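Adenosine kinase (Sinorhizobium meliloti, PDB 3UBO) probably transfers a phosphate from ATP to adenosine, as a member of the pfkB family of carbohydrate kinases. Local coordinates at residues E28-I33 with E46-R51; S253-G258 with R294-C299. All blocks are in the same frame, centred on the assembly; numbering follows the deposited sequence.

Contact 1 of 2, residues E28-I33 with E46-R51; sequences EENGII and ELLYSR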
loop_
_atom_site.group_PDB
_atom_site.type_symbol
_atom_site.label_atom_id
_atom_site.label_comp_id
_atom_site.label_asym_id
_atom_site.label_seq_id
_atom_site.Cartn_x
_atom_site.Cartn_y
_atom_site.Cartn_z
ATOM N N GLU A 28 10.595 -10.887 19.441
ATOM C CA GLU A 28 10.929 -11.143 20.841
ATOM C C GLU A 28 11.546 -9.897 21.429
ATOM O O GLU A 28 11.185 -9.527 22.538
ATOM C CB GLU A 28 11.885 -12.332 21.077
ATOM C CG GLU A 28 11.761 -13.517 20.068
ATOM C CD GLU A 28 13.025 -14.411 20.078
ATOM O OE1 GLU A 28 13.819 -14.178 21.044
ATOM O OE2 GLU A 28 13.233 -15.306 19.167
ATOM N N GLU A 29 12.464 -9.241 20.711
ATOM C CA GLU A 29 13.056 -8.018 21.257
ATOM C C GLU A 29 12.050 -6.966 21.664
ATOM O O GLU A 29 12.298 -6.208 22.631
ATOM C CB GLU A 29 14.108 -7.411 20.353
ATOM C CG GLU A 29 15.424 -8.200 20.424
ATOM C CD GLU A 29 16.352 -8.029 19.165
ATOM O OE1 GLU A 29 16.405 -6.868 18.568
ATOM O OE2 GLU A 29 17.014 -9.087 18.808
ATOM N N ASN A 30 10.900 -6.927 20.966
ATOM C CA ASN A 30 9.853 -5.962 21.301
ATOM C C ASN A 30 8.668 -6.554 22.033
ATOM O O ASN A 30 7.601 -5.925 22.138
ATOM C CB ASN A 30 9.395 -5.242 20.052
ATOM C CG ASN A 30 10.495 -4.417 19.441
ATOM O OD1 ASN A 30 10.703 -3.259 19.839
ATOM N ND2 ASN A 30 11.238 -5.004 18.486
ATOM N N GLY A 31 8.827 -7.754 22.565
ATOM C CA GLY A 31 7.757 -8.357 23.346
ATOM C C GLY A 31 6.424 -8.352 22.597
ATOM O O GLY A 31 5.375 -8.128 23.205
ATOM N N ILE A 32 6.460 -8.577 21.283
ATOM C CA ILE A 32 5.252 -8.708 20.495
ATOM C C ILE A 32 4.893 -10.187 20.389
ATOM O O ILE A 32 5.787 -11.033 20.210
ATOM C CB ILE A 32 5.517 -8.277 19.083
ATOM C CG1 ILE A 32 6.141 -6.894 19.060
ATOM C CG2 ILE A 32 4.290 -8.469 18.209
ATOM C CD1 ILE A 32 6.067 -6.170 17.717
ATOM N N ILE A 33 3.598 -10.521 20.481
ATOM C CA ILE A 33 3.192 -11.958 20.379
ATOM C C ILE A 33 3.098 -12.387 18.920
ATOM O O ILE A 33 2.405 -11.752 18.126
ATOM C CB ILE A 33 1.852 -12.259 21.151
ATOM C CG1 ILE A 33 1.904 -11.564 22.513
ATOM C CG2 ILE A 33 1.533 -13.811 21.237
ATOM C CD1 ILE A 33 0.705 -11.823 23.279
ATOM N N GLU A 46 3.497 4.905 18.362
ATOM C CA GLU A 46 4.620 5.726 17.962
ATOM C C GLU A 46 6.014 5.001 18.165
ATOM O O GLU A 46 6.880 4.978 17.267
ATOM C CB GLU A 46 4.551 7.072 18.655
ATOM C CG GLU A 46 5.898 7.780 18.580
ATOM C CD GLU A 46 5.819 9.351 18.680
ATOM O OE1 GLU A 46 5.053 9.866 19.532
ATOM O OE2 GLU A 46 6.551 10.072 17.923
ATOM N N LEU A 47 6.217 4.362 19.307
ATOM C CA LEU A 47 7.484 3.709 19.535
ATOM C C LEU A 47 7.729 2.574 18.529
ATOM O O LEU A 47 8.802 2.491 17.945
ATOM C CB LEU A 47 7.598 3.226 20.990
ATOM C CG LEU A 47 8.947 2.563 21.334
ATOM C CD1 LEU A 47 9.193 2.462 22.787
ATOM C CD2 LEU A 47 9.057 1.168 20.811
ATOM N N LEU A 48 6.747 1.667 18.369
ATOM C CA LEU A 48 6.814 0.560 17.405
ATOM C C LEU A 48 7.042 1.083 16.007
ATOM O O LEU A 48 7.837 0.533 15.291
ATOM C CB LEU A 48 5.573 -0.331 17.447
ATOM C CG LEU A 48 5.701 -1.647 18.216
ATOM C CD1 LEU A 48 6.958 -1.724 19.073
ATOM C CD2 LEU A 48 4.478 -1.960 19.004
ATOM N N TYR A 49 6.396 2.158 15.629
ATOM C CA TYR A 49 6.554 2.704 14.303
ATOM C C TYR A 49 8.017 3.121 13.987
ATOM O O TYR A 49 8.562 2.852 12.899
ATOM C CB TYR A 49 5.568 3.851 14.116
ATOM C CG TYR A 49 5.343 4.229 12.701
ATOM C CD1 TYR A 49 5.214 3.258 11.719
ATOM C CD2 TYR A 49 5.274 5.534 12.319
ATOM C CE1 TYR A 49 5.058 3.599 10.401
ATOM C CE2 TYR A 49 5.076 5.878 11.015
ATOM C CZ TYR A 49 4.968 4.919 10.069
ATOM O OH TYR A 49 4.802 5.244 8.751
ATOM N N SER A 50 8.657 3.728 14.972
ATOM C CA SER A 50 9.993 4.265 14.840
ATOM C C SER A 50 10.975 3.123 14.633
ATOM O O SER A 50 11.843 3.202 13.734
ATOM C CB SER A 50 10.338 5.061 16.080
ATOM O OG SER A 50 10.690 4.175 17.126
ATOM N N ARG A 51 10.815 2.036 15.391
ATOM C CA ARG A 51 11.597 0.806 15.128
ATOM C C ARG A 51 11.248 -0.024 13.904
ATOM O O ARG A 51 11.842 -1.073 13.664
ATOM C CB ARG A 51 11.585 -0.091 16.324
ATOM C CG ARG A 51 11.751 0.734 17.515
ATOM C CD ARG A 51 12.086 -0.153 18.667
ATOM N NE ARG A 51 12.335 0.582 19.923
ATOM C CZ ARG A 51 12.497 -0.064 21.071
ATOM N NH1 ARG A 51 12.404 -1.387 21.065
ATOM N NH2 ARG A 51 12.711 0.583 22.211
#

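Contact 2 of 2, residues S253-G258 with R294-C299; sequences SVVVRG and RSLEEC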
loop_
_atom_site.group_PDB
_atom_site.type_symbol
_atom_site.label_atom_id
_atom_site.label_comp_id
_atom_site.label_asym_id
_atom_site.label_seq_id
_atom_site.Cartn_x
_atom_site.Cartn_y
_atom_site.Cartn_z
ATOM N N SER A 253 -11.101 -25.957 5.427
ATOM C CA SER A 253 -12.166 -25.630 6.418
ATOM C C SER A 253 -12.948 -26.849 6.937
ATOM O O SER A 253 -12.978 -27.885 6.287
ATOM C CB SER A 253 -13.166 -24.601 5.842
ATOM O OG SER A 253 -14.244 -25.258 5.175
ATOM N N VAL A 254 -13.590 -26.719 8.100
ATOM C CA VAL A 254 -14.585 -27.699 8.544
ATOM C C VAL A 254 -15.826 -27.034 9.123
ATOM O O VAL A 254 -15.841 -26.659 10.299
ATOM C CB VAL A 254 -14.032 -28.704 9.579
ATOM C CG1 VAL A 254 -13.371 -27.998 10.728
ATOM C CG2 VAL A 254 -15.144 -29.635 10.044
ATOM N N VAL A 255 -16.872 -26.877 8.312
ATOM C CA VAL A 255 -18.138 -26.337 8.800
ATOM C C VAL A 255 -18.952 -27.340 9.649
ATOM O O VAL A 255 -18.922 -28.503 9.440
ATOM C CB VAL A 255 -18.949 -25.761 7.640
ATOM C CG1 VAL A 255 -20.252 -25.080 8.135
ATOM C CG2 VAL A 255 -18.112 -24.751 6.898
ATOM N N VAL A 256 -19.674 -26.865 10.642
ATOM C CA VAL A 256 -20.346 -27.741 11.605
ATOM C C VAL A 256 -21.831 -27.308 11.820
ATOM O O VAL A 256 -22.113 -26.109 11.987
ATOM C CB VAL A 256 -19.528 -27.794 12.930
ATOM C CG1 VAL A 256 -20.409 -27.994 14.101
ATOM C CG2 VAL A 256 -18.455 -28.880 12.846
ATOM N N ARG A 257 -22.750 -28.298 11.726
ATOM C CA ARG A 257 -24.233 -28.171 11.881
ATOM C C ARG A 257 -24.785 -29.462 12.497
ATOM O O ARG A 257 -24.967 -30.481 11.785
ATOM C CB ARG A 257 -24.910 -27.920 10.540
ATOM C CG ARG A 257 -26.265 -27.397 10.702
ATOM C CD ARG A 257 -26.601 -26.434 9.596
ATOM N NE ARG A 257 -26.678 -27.101 8.291
ATOM C CZ ARG A 257 -27.098 -26.499 7.164
ATOM N NH1 ARG A 257 -27.469 -25.200 7.179
ATOM N NH2 ARG A 257 -27.145 -27.197 6.024
ATOM N N GLY A 258 -25.012 -29.416 13.814
ATOM C CA GLY A 258 -25.226 -30.604 14.627
ATOM C C GLY A 258 -24.124 -31.664 14.555
ATOM O O GLY A 258 -23.075 -31.538 15.215
ATOM N N ARG A 294 -26.535 -21.418 -1.193
ATOM C CA ARG A 294 -25.585 -22.378 -1.739
ATOM C C ARG A 294 -25.195 -23.420 -0.682
ATOM O O ARG A 294 -25.374 -23.223 0.500
ATOM C CB ARG A 294 -24.347 -21.672 -2.277
ATOM C CG ARG A 294 -24.565 -20.871 -3.543
ATOM C CD ARG A 294 -23.269 -20.335 -4.031
ATOM N NE ARG A 294 -23.467 -19.048 -4.659
ATOM C CZ ARG A 294 -23.220 -18.780 -5.948
ATOM N NH1 ARG A 294 -22.727 -19.735 -6.768
ATOM N NH2 ARG A 294 -23.449 -17.530 -6.408
ATOM N N SER A 295 -24.683 -24.554 -1.113
ATOM C CA SER A 295 -24.453 -25.641 -0.182
ATOM C C SER A 295 -23.453 -25.137 0.815
ATOM O O SER A 295 -22.755 -24.189 0.511
ATOM C CB SER A 295 -23.846 -26.835 -0.937
ATOM O OG SER A 295 -23.073 -26.369 -2.043
ATOM N N LEU A 296 -23.370 -25.780 1.976
ATOM C CA LEU A 296 -22.212 -25.621 2.858
ATOM C C LEU A 296 -20.945 -26.004 2.098
ATOM O O LEU A 296 -19.874 -25.399 2.276
ATOM C CB LEU A 296 -22.332 -26.508 4.099
ATOM C CG LEU A 296 -23.526 -26.144 5.002
ATOM C CD1 LEU A 296 -23.372 -26.695 6.433
ATOM C CD2 LEU A 296 -23.722 -24.636 4.993
ATOM N N GLU A 297 -21.082 -27.027 1.265
ATOM C CA GLU A 297 -20.019 -27.493 0.422
ATOM C C GLU A 297 -19.502 -26.344 -0.465
ATOM O O GLU A 297 -18.321 -26.032 -0.447
ATOM C CB GLU A 297 -20.546 -28.660 -0.437
ATOM C CG GLU A 297 -19.748 -29.960 -0.336
ATOM C CD GLU A 297 -18.731 -30.134 -1.462
ATOM O OE1 GLU A 297 -18.858 -29.436 -2.504
ATOM O OE2 GLU A 297 -17.819 -30.983 -1.309
ATOM N N GLU A 298 -20.380 -25.717 -1.236
ATOM C CA GLU A 298 -19.944 -24.693 -2.172
ATOM C C GLU A 298 -19.645 -23.397 -1.415
ATOM O O GLU A 298 -19.114 -22.408 -1.954
ATOM C CB GLU A 298 -21.034 -24.451 -3.196
ATOM C CG GLU A 298 -20.552 -24.076 -4.616
ATOM C CD GLU A 298 -21.754 -23.661 -5.502
ATOM O OE1 GLU A 298 -22.899 -24.173 -5.224
ATOM O OE2 GLU A 298 -21.572 -22.812 -6.438
ATOM N N CYS A 299 -20.016 -23.398 -0.147
ATOM C CA CYS A 299 -19.734 -22.258 0.715
ATOM C C CYS A 299 -18.276 -22.408 1.162
ATOM O O CYS A 299 -17.472 -21.511 0.893
ATOM C CB CYS A 299 -20.737 -22.110 1.902
ATOM S SG CYS A 299 -22.190 -21.001 1.639
#

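Contact 1 of 2, residues E28-I33 with E46-R51
Asn-30 and Arg-51 make the polar part of this contact, with the arginine on the solvent side. Arg-51 NH1 gives Asn-30 OD1 a weak hydrogen bond of 2.8 Å, bent to 127° at the hydrogen. OD1 sits at the edge of the guanidinium, near its plane, while amide and guanidinium are turned 58° apart. The arginine chain runs extended from CG to NE (chi3 178°), which carries NH1 across to the asparagine. Leu-47 CD2 lies over one guanidinium face, 3.4 Å above the plane and displaced from the centre of the group. Asn-30 ND2 turns back to Phe-26 O of helix 24-29, just before it in the chain, and this is the firmer of the amide's two bonds. That helix stops here in a Schellman motif: Gly-31 N bonds to Glu-28 O and Ile-32 N to Leu-27 O, with Gly-31 at positive phi. Both segments pack on the mixed sheet, which in pfkB kinases forms the lid. The inner side of the contact is buried. There Leu-48 CD1 packs against Asn-30 OD1 at 4.1 Å. Leu-48 also touches Met-118, and Ile-32 touches Phe-120, both on strand 116-121. Arg-51 remains exposed on the solvent side.

Contact 2 of 2, residues S253-G258 with R294-C299
Strand 253-257 passes the first turn of helix 296-311, and the backbones come nearest at Val-255 and Leu-296, with CA atoms 7.2 Å apart. Leu-296 carries the contact. Its CD1 touches Val-255 CG1 at 3.9 Å. The valine has CG1 anti to the backbone N (chi1 -176°), and this branch is the one that meets the leucine. The same CD1 lies over one face of the Arg-257 guanidinium, 3.6 Å above the plane. Leu-296 CG follows at 3.9 Å from Arg-257 NH2. The arginine chain bends at chi2 and chi3 (67°), which folds its flat end back over the leucine. Its NE also has a long, weak ion pair with Glu-260. The strand pairs antiparallel with 260-264 as a β-hairpin. The N-terminal turn of the helix packs on this hairpin, and Leu-296 touches Val-262 as well. Ser-295 is the N-cap of the helix: its OG accepts from Glu-298 N at 2.9 Å. With only an alanine at Leu-296, Val-255 and the guanidinium face would probably lose their shared partner, and Arg-257 would be likelier to turn. The strand starts next to Gly-252 of the ADP pocket, and Val-255 also packs on Phe-286 of helix 278-290. No hydrogen bond joins the two segments, which implies that helix and strand are held here by apolar and guanidinium-face packing.

In the fold
Contacts 1 and 2 lie on opposite sides of the chain's centre, with their centres 39 Å apart and their nearest atoms about 23 Å apart. They share no helix or strand. Contact 1 is only partly buried. It joins two helices beside the lid sheet, near the second subunit, where Tyr-49 stacks on His-94 of that subunit. Contact 2 is buried for the most part. It joins a hairpin strand to a helix on the ADP side of the larger domain. The chemistry follows: a weak polar bond on the solvent side in contact 1, apolar and guanidinium-face packing with no hydrogen bond across in contact 2. In each, one exposed arginine forms the outer edge.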